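Local coordinates for protein Csc2 (Thermofilum pendens, PDB 4TXD) that binds RNA as a Cas7-family subunit of the type I-D CRISPR immune system, probably the guide RNA, and carries a bound zinc ion, at residues I75-L80 / R207-E212; P201-Q206 / D297-N302. All blocks are in the same frame, centred on the assembly; numbering follows the deposited sequence.

How the interactions relate
Both contacts gather around the same antiparallel sheet of this RRM-like Cas7-family protein, with centres about 12 Å apart. Interaction 2 is buried and sets helix 295-301 against strand 197-204; interaction 1 lies at the surface, where the loop that follows this strand passes the outermost strand 77-82. The chain runs straight from one into the other, since 207-212 continues 201-206. They also touch: Thr-78 CG2 comes within 3.6 Å of Phe-203 CE2, and Leu-80 CD2 within 3.9 Å of Ala-299 CB. Both lie away from the zinc ion held by Cys-146, Asp-165, Cys-168 and Cys-171.

Interaction 1: I75-L80 / R207-E212; sequences INMTTL and RRITPE
Met-77 meets Arg-207 and Ile-209 through its terminal methyl, carried there by a folded chain: CG lies beside the backbone N, anti to the carbonyl carbon (chi1 -61°), and further bends follow at chi2 (-69°) and chi3 (-77°). Arg-207 has CG on the far side from its backbone N and runs extended to NE, carrying the guanidinium up to Met-77. Met-77 CE stands 4.1 Å from Arg-207 NE, approaching the guanidinium obliquely, and the two side chains cross at about a right angle. From the loop, Ile-209 reaches toward Met-77 tip to tip, with its CD1 3.9 Å from Met-77 CE. The same CD1 lies over one face of the Arg-207 guanidinium, 3.8 Å above its plane and displaced toward the rim. Thus one methyl of each apolar residue borders the flat cationic group. No hydrogen bond joins the two segments. Arg-207 NH2 instead forms a salt bridge with Glu-88 of strand 85-92, the strand paired with 77-82, while Met-77 also packs on Phe-230 and Ile-209 on Pro-90 and Val-233. The contact therefore ties the loop after strand 197-204 to the outermost strand of the sheet by a small surface cluster, burying 109 Å² between the two segments. Its chemistry is that of van der Waals packing beside a charge whose polar partner lies on the neighbouring strand, with the methyls resting against the guanidinium while NH2 pairs with Glu-88 OE1.

Interaction 2: P201-Q206 / D297-N302; sequences PAFATQ and DLAAEN
Helix-on-sheet packing in the RRM-like core of this Cas7-family protein brings the last turn of helix 295-301 against the end of strand 197-204. Phe-203 and Ala-299 meet through their beta carbons, CB to CB at 3.7 Å, and the alanine methyl stands oblique to the phenyl ring. The short alanine side chain is consistent with the close approach of the backbones, Ala-299 CA to Thr-205 CA 5.6 Å. Further along 297-302, Asn-302 lies side by side with Thr-205, the two pointing the same way. Thr-205 CB is 3.6 Å from Asn-302 O, a van der Waals contact; no hydrogen bond joins the segments. A chi1 of 57° turns Thr-205 CG2 away from its carbonyl carbon and to 4.1 Å from Asn-302 CB, leaving OG1 to bond Lys-305 O. Asn-302 ND2 donates to Leu-298 O at 2.9 Å (N-H...O 160°); this oxygen lies near the Asn-302 amide plane, though ND2 is tilted out of the carbonyl plane. Around this buried patch, helix 307-321 brings Val-310 to Thr-205 and Asn-313 to Asn-302, while strand 85-92 sets Val-91 against Phe-203 and strand 240-247 places Ile-242 against Thr-205 and Leu-298.

Interaction 1: I75-L80 / R207-E212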
loop_
_atom_site.group_PDB
_atom_site.type_symbol
_atom_site.label_atom_id
_atom_site.label_comp_id
_atom_site.label_asym_id
_atom_site.label_seq_id
_atom_site.Cartn_x
_atom_site.Cartn_y
_atom_site.Cartn_z
ATOM N N ILE A 75 -1.750 -17.407 6.430
ATOM C CA ILE A 75 -3.089 -17.953 6.270
ATOM C C ILE A 75 -3.786 -17.409 5.034
ATOM O O ILE A 75 -3.479 -16.312 4.572
ATOM C CB ILE A 75 -3.981 -17.657 7.495
ATOM C CG1 ILE A 75 -4.208 -16.157 7.643
ATOM C CG2 ILE A 75 -3.376 -18.287 8.794
ATOM C CD1 ILE A 75 -5.278 -15.809 8.659
ATOM N N ASN A 76 -4.711 -18.208 4.510
ATOM C CA ASN A 76 -5.568 -17.821 3.386
ATOM C C ASN A 76 -7.050 -17.791 3.747
ATOM O O ASN A 76 -7.875 -17.297 2.977
ATOM C CB ASN A 76 -5.383 -18.793 2.218
ATOM C CG ASN A 76 -4.004 -18.696 1.580
ATOM O OD1 ASN A 76 -3.415 -17.611 1.480
ATOM N ND2 ASN A 76 -3.481 -19.840 1.144
ATOM N N MET A 77 -7.388 -18.377 4.890
ATOM C CA MET A 77 -8.780 -18.477 5.317
ATOM C C MET A 77 -8.865 -18.057 6.771
ATOM O O MET A 77 -7.971 -18.361 7.569
ATOM C CB MET A 77 -9.332 -19.906 5.165
ATOM C CG MET A 77 -9.347 -20.446 3.760
ATOM S SD MET A 77 -10.558 -19.612 2.696
ATOM C CE MET A 77 -12.093 -20.355 3.216
ATOM N N THR A 78 -9.955 -17.390 7.119
ATOM C CA THR A 78 -10.124 -16.917 8.480
ATOM C C THR A 78 -11.610 -16.860 8.816
ATOM O O THR A 78 -12.452 -16.855 7.931
ATOM C CB THR A 78 -9.477 -15.527 8.678
ATOM O OG1 THR A 78 -9.385 -15.241 10.076
ATOM C CG2 THR A 78 -10.303 -14.421 7.974
ATOM N N THR A 79 -11.936 -16.814 10.101
ATOM C CA THR A 79 -13.337 -16.868 10.516
ATOM C C THR A 79 -13.963 -15.504 10.765
ATOM O O THR A 79 -13.424 -14.697 11.507
ATOM C CB THR A 79 -13.489 -17.706 11.810
ATOM O OG1 THR A 79 -13.022 -19.032 11.560
ATOM C CG2 THR A 79 -14.955 -17.747 12.280
ATOM N N LEU A 80 -15.117 -15.270 10.182
ATOM C CA LEU A 80 -15.924 -14.133 10.497
ATOM C C LEU A 80 -17.035 -14.573 11.428
ATOM O O LEU A 80 -17.782 -15.415 11.084
ATOM C CB LEU A 80 -16.597 -13.592 9.257
ATOM C CG LEU A 80 -15.889 -12.782 8.209
ATOM C CD1 LEU A 80 -16.893 -12.395 7.150
ATOM C CD2 LEU A 80 -15.261 -11.567 8.816
ATOM N N ARG A 207 -17.843 -17.112 1.408
ATOM C CA ARG A 207 -16.958 -18.249 1.218
ATOM C C ARG A 207 -17.156 -18.805 -0.183
ATOM O O ARG A 207 -17.875 -19.786 -0.368
ATOM C CB ARG A 207 -17.241 -19.326 2.272
ATOM C CG ARG A 207 -16.291 -20.518 2.261
ATOM C CD ARG A 207 -16.662 -21.511 3.391
ATOM N NE ARG A 207 -15.572 -22.435 3.742
ATOM C CZ ARG A 207 -15.228 -23.486 3.006
ATOM N NH1 ARG A 207 -15.875 -23.734 1.875
ATOM N NH2 ARG A 207 -14.237 -24.280 3.384
ATOM N N ARG A 208 -16.553 -18.166 -1.176
ATOM C CA ARG A 208 -16.778 -18.587 -2.554
ATOM C C ARG A 208 -15.467 -19.114 -3.105
ATOM O O ARG A 208 -14.705 -18.381 -3.748
ATOM C CB ARG A 208 -17.340 -17.429 -3.401
ATOM C CG ARG A 208 -18.813 -17.116 -3.070
ATOM C CD ARG A 208 -19.266 -15.774 -3.628
ATOM N NE ARG A 208 -19.132 -15.685 -5.084
ATOM C CZ ARG A 208 -19.436 -14.601 -5.794
ATOM N NH1 ARG A 208 -19.912 -13.509 -5.188
ATOM N NH2 ARG A 208 -19.279 -14.609 -7.113
ATOM N N ILE A 209 -15.178 -20.371 -2.761
ATOM C CA ILE A 209 -13.918 -20.994 -3.148
ATOM C C ILE A 209 -14.157 -22.354 -3.782
ATOM O O ILE A 209 -15.175 -23.020 -3.538
ATOM C CB ILE A 209 -12.946 -21.145 -1.956
ATOM C CG1 ILE A 209 -13.465 -22.176 -0.941
ATOM C CG2 ILE A 209 -12.680 -19.779 -1.293
ATOM C CD1 ILE A 209 -12.409 -22.611 0.098
ATOM N N THR A 210 -13.221 -22.761 -4.627
ATOM C CA THR A 210 -13.316 -24.067 -5.256
ATOM C C THR A 210 -13.232 -25.164 -4.189
ATOM O O THR A 210 -12.327 -25.154 -3.352
ATOM C CB THR A 210 -12.210 -24.279 -6.298
ATOM O OG1 THR A 210 -12.305 -23.271 -7.317
ATOM C CG2 THR A 210 -12.370 -25.655 -6.945
ATOM N N PRO A 211 -14.203 -26.089 -4.184
ATOM C CA PRO A 211 -14.096 -27.246 -3.281
ATOM C C PRO A 211 -12.889 -28.087 -3.673
ATOM O O PRO A 211 -12.846 -28.583 -4.795
ATOM C CB PRO A 211 -15.408 -28.009 -3.511
ATOM C CG PRO A 211 -16.328 -27.018 -4.152
ATOM C CD PRO A 211 -15.456 -26.097 -4.957
ATOM N N GLU A 212 -11.914 -28.214 -2.776
ATOM C CA GLU A 212 -10.622 -28.804 -3.120
ATOM C C GLU A 212 -10.067 -29.657 -1.994
ATOM O O GLU A 212 -9.872 -29.172 -0.886
ATOM C CB GLU A 212 -9.605 -27.714 -3.457
ATOM C CG GLU A 212 -8.231 -28.276 -3.769
ATOM C CD GLU A 212 -8.305 -29.426 -4.767
ATOM O OE1 GLU A 212 -8.111 -30.590 -4.353
ATOM O OE2 GLU A 212 -8.565 -29.168 -5.962
#

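Interaction 2: P201-Q206 / D297-N302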
loop_
_atom_site.group_PDB
_atom_site.type_symbol
_atom_site.label_atom_id
_atom_site.label_comp_id
_atom_site.label_asym_id
_atom_site.label_seq_id
_atom_site.Cartn_x
_atom_site.Cartn_y
_atom_site.Cartn_z
ATOM N N PRO A 201 -5.878 -6.923 7.416
ATOM C CA PRO A 201 -6.172 -7.955 6.408
ATOM C C PRO A 201 -7.389 -7.526 5.588
ATOM O O PRO A 201 -8.214 -6.788 6.124
ATOM C CB PRO A 201 -6.503 -9.210 7.244
ATOM C CG PRO A 201 -6.019 -8.897 8.651
ATOM C CD PRO A 201 -6.128 -7.393 8.789
ATOM N N ALA A 202 -7.507 -7.975 4.337
ATOM C CA ALA A 202 -8.731 -7.747 3.587
ATOM C C ALA A 202 -9.580 -9.024 3.586
ATOM O O ALA A 202 -9.117 -10.098 3.181
ATOM C CB ALA A 202 -8.426 -7.289 2.176
ATOM N N PHE A 203 -10.799 -8.910 4.060
ATOM C CA PHE A 203 -11.684 -10.040 4.266
ATOM C C PHE A 203 -12.783 -10.213 3.192
ATOM O O PHE A 203 -13.483 -9.309 2.904
ATOM C CB PHE A 203 -12.386 -9.903 5.609
ATOM C CG PHE A 203 -11.480 -9.836 6.790
ATOM C CD1 PHE A 203 -10.966 -8.643 7.216
ATOM C CD2 PHE A 203 -11.180 -10.957 7.497
ATOM C CE1 PHE A 203 -10.152 -8.575 8.303
ATOM C CE2 PHE A 203 -10.369 -10.903 8.586
ATOM C CZ PHE A 203 -9.846 -9.710 8.990
ATOM N N ALA A 204 -12.922 -11.406 2.647
ATOM C CA ALA A 204 -14.053 -11.706 1.774
ATOM C C ALA A 204 -15.323 -11.754 2.620
ATOM O O ALA A 204 -15.272 -12.077 3.808
ATOM C CB ALA A 204 -13.841 -13.020 1.039
ATOM N N THR A 205 -16.443 -11.405 2.032
ATOM C CA THR A 205 -17.706 -11.451 2.755
ATOM C C THR A 205 -18.470 -12.750 2.526
ATOM O O THR A 205 -19.445 -13.014 3.163
ATOM C CB THR A 205 -18.633 -10.317 2.342
ATOM O OG1 THR A 205 -18.850 -10.376 0.960
ATOM C CG2 THR A 205 -18.054 -9.019 2.672
ATOM N N GLN A 206 -17.988 -13.539 1.594
ATOM C CA GLN A 206 -18.585 -14.832 1.280
ATOM C C GLN A 206 -17.495 -15.868 1.101
ATOM O O GLN A 206 -16.374 -15.543 0.673
ATOM C CB GLN A 206 -19.437 -14.756 0.001
ATOM C CG GLN A 206 -20.580 -13.755 0.050
ATOM C CD GLN A 206 -21.138 -13.471 -1.328
ATOM O OE1 GLN A 206 -20.403 -13.074 -2.239
ATOM N NE2 GLN A 206 -22.439 -13.679 -1.495
ATOM N N ASP A 297 -14.505 -5.829 11.229
ATOM C CA ASP A 297 -15.825 -5.462 11.685
ATOM C C ASP A 297 -16.744 -5.169 10.517
ATOM O O ASP A 297 -17.870 -5.524 10.525
ATOM C CB ASP A 297 -15.767 -4.296 12.667
ATOM C CG ASP A 297 -15.115 -4.667 13.952
ATOM O OD1 ASP A 297 -15.208 -5.801 14.357
ATOM O OD2 ASP A 297 -14.514 -3.819 14.569
ATOM N N LEU A 298 -16.215 -4.521 9.502
ATOM C CA LEU A 298 -17.002 -4.182 8.350
ATOM C C LEU A 298 -17.449 -5.426 7.603
ATOM O O LEU A 298 -18.563 -5.543 7.209
ATOM C CB LEU A 298 -16.241 -3.240 7.446
ATOM C CG LEU A 298 -15.983 -1.846 8.010
ATOM C CD1 LEU A 298 -15.063 -1.055 7.125
ATOM C CD2 LEU A 298 -17.280 -1.111 8.185
ATOM N N ALA A 299 -16.543 -6.353 7.436
ATOM C CA ALA A 299 -16.848 -7.587 6.774
ATOM C C ALA A 299 -17.865 -8.400 7.567
ATOM O O ALA A 299 -18.753 -8.935 7.018
ATOM C CB ALA A 299 -15.604 -8.390 6.533
ATOM N N ALA A 300 -17.693 -8.458 8.865
ATOM C CA ALA A 300 -18.600 -9.198 9.717
ATOM C C ALA A 300 -20.013 -8.658 9.619
ATOM O O ALA A 300 -20.942 -9.394 9.587
ATOM C CB ALA A 300 -18.115 -9.209 11.142
ATOM N N GLU A 301 -20.126 -7.354 9.531
ATOM C CA GLU A 301 -21.373 -6.659 9.296
ATOM C C GLU A 301 -22.033 -7.047 8.005
ATOM O O GLU A 301 -23.182 -6.838 7.839
ATOM C CB GLU A 301 -21.069 -5.188 9.113
ATOM C CG GLU A 301 -21.275 -4.321 10.297
ATOM C CD GLU A 301 -21.077 -2.875 9.915
ATOM O OE1 GLU A 301 -21.855 -2.377 9.117
ATOM O OE2 GLU A 301 -20.132 -2.274 10.383
ATOM N N ASN A 302 -21.234 -7.521 7.070
ATOM C CA ASN A 302 -21.675 -7.813 5.729
ATOM C C ASN A 302 -21.553 -9.294 5.333
ATOM O O ASN A 302 -21.664 -9.624 4.207
ATOM C CB ASN A 302 -20.927 -6.945 4.735
ATOM C CG ASN A 302 -21.386 -5.520 4.747
ATOM O OD1 ASN A 302 -22.401 -5.214 4.198
ATOM N ND2 ASN A 302 -20.628 -4.651 5.367
#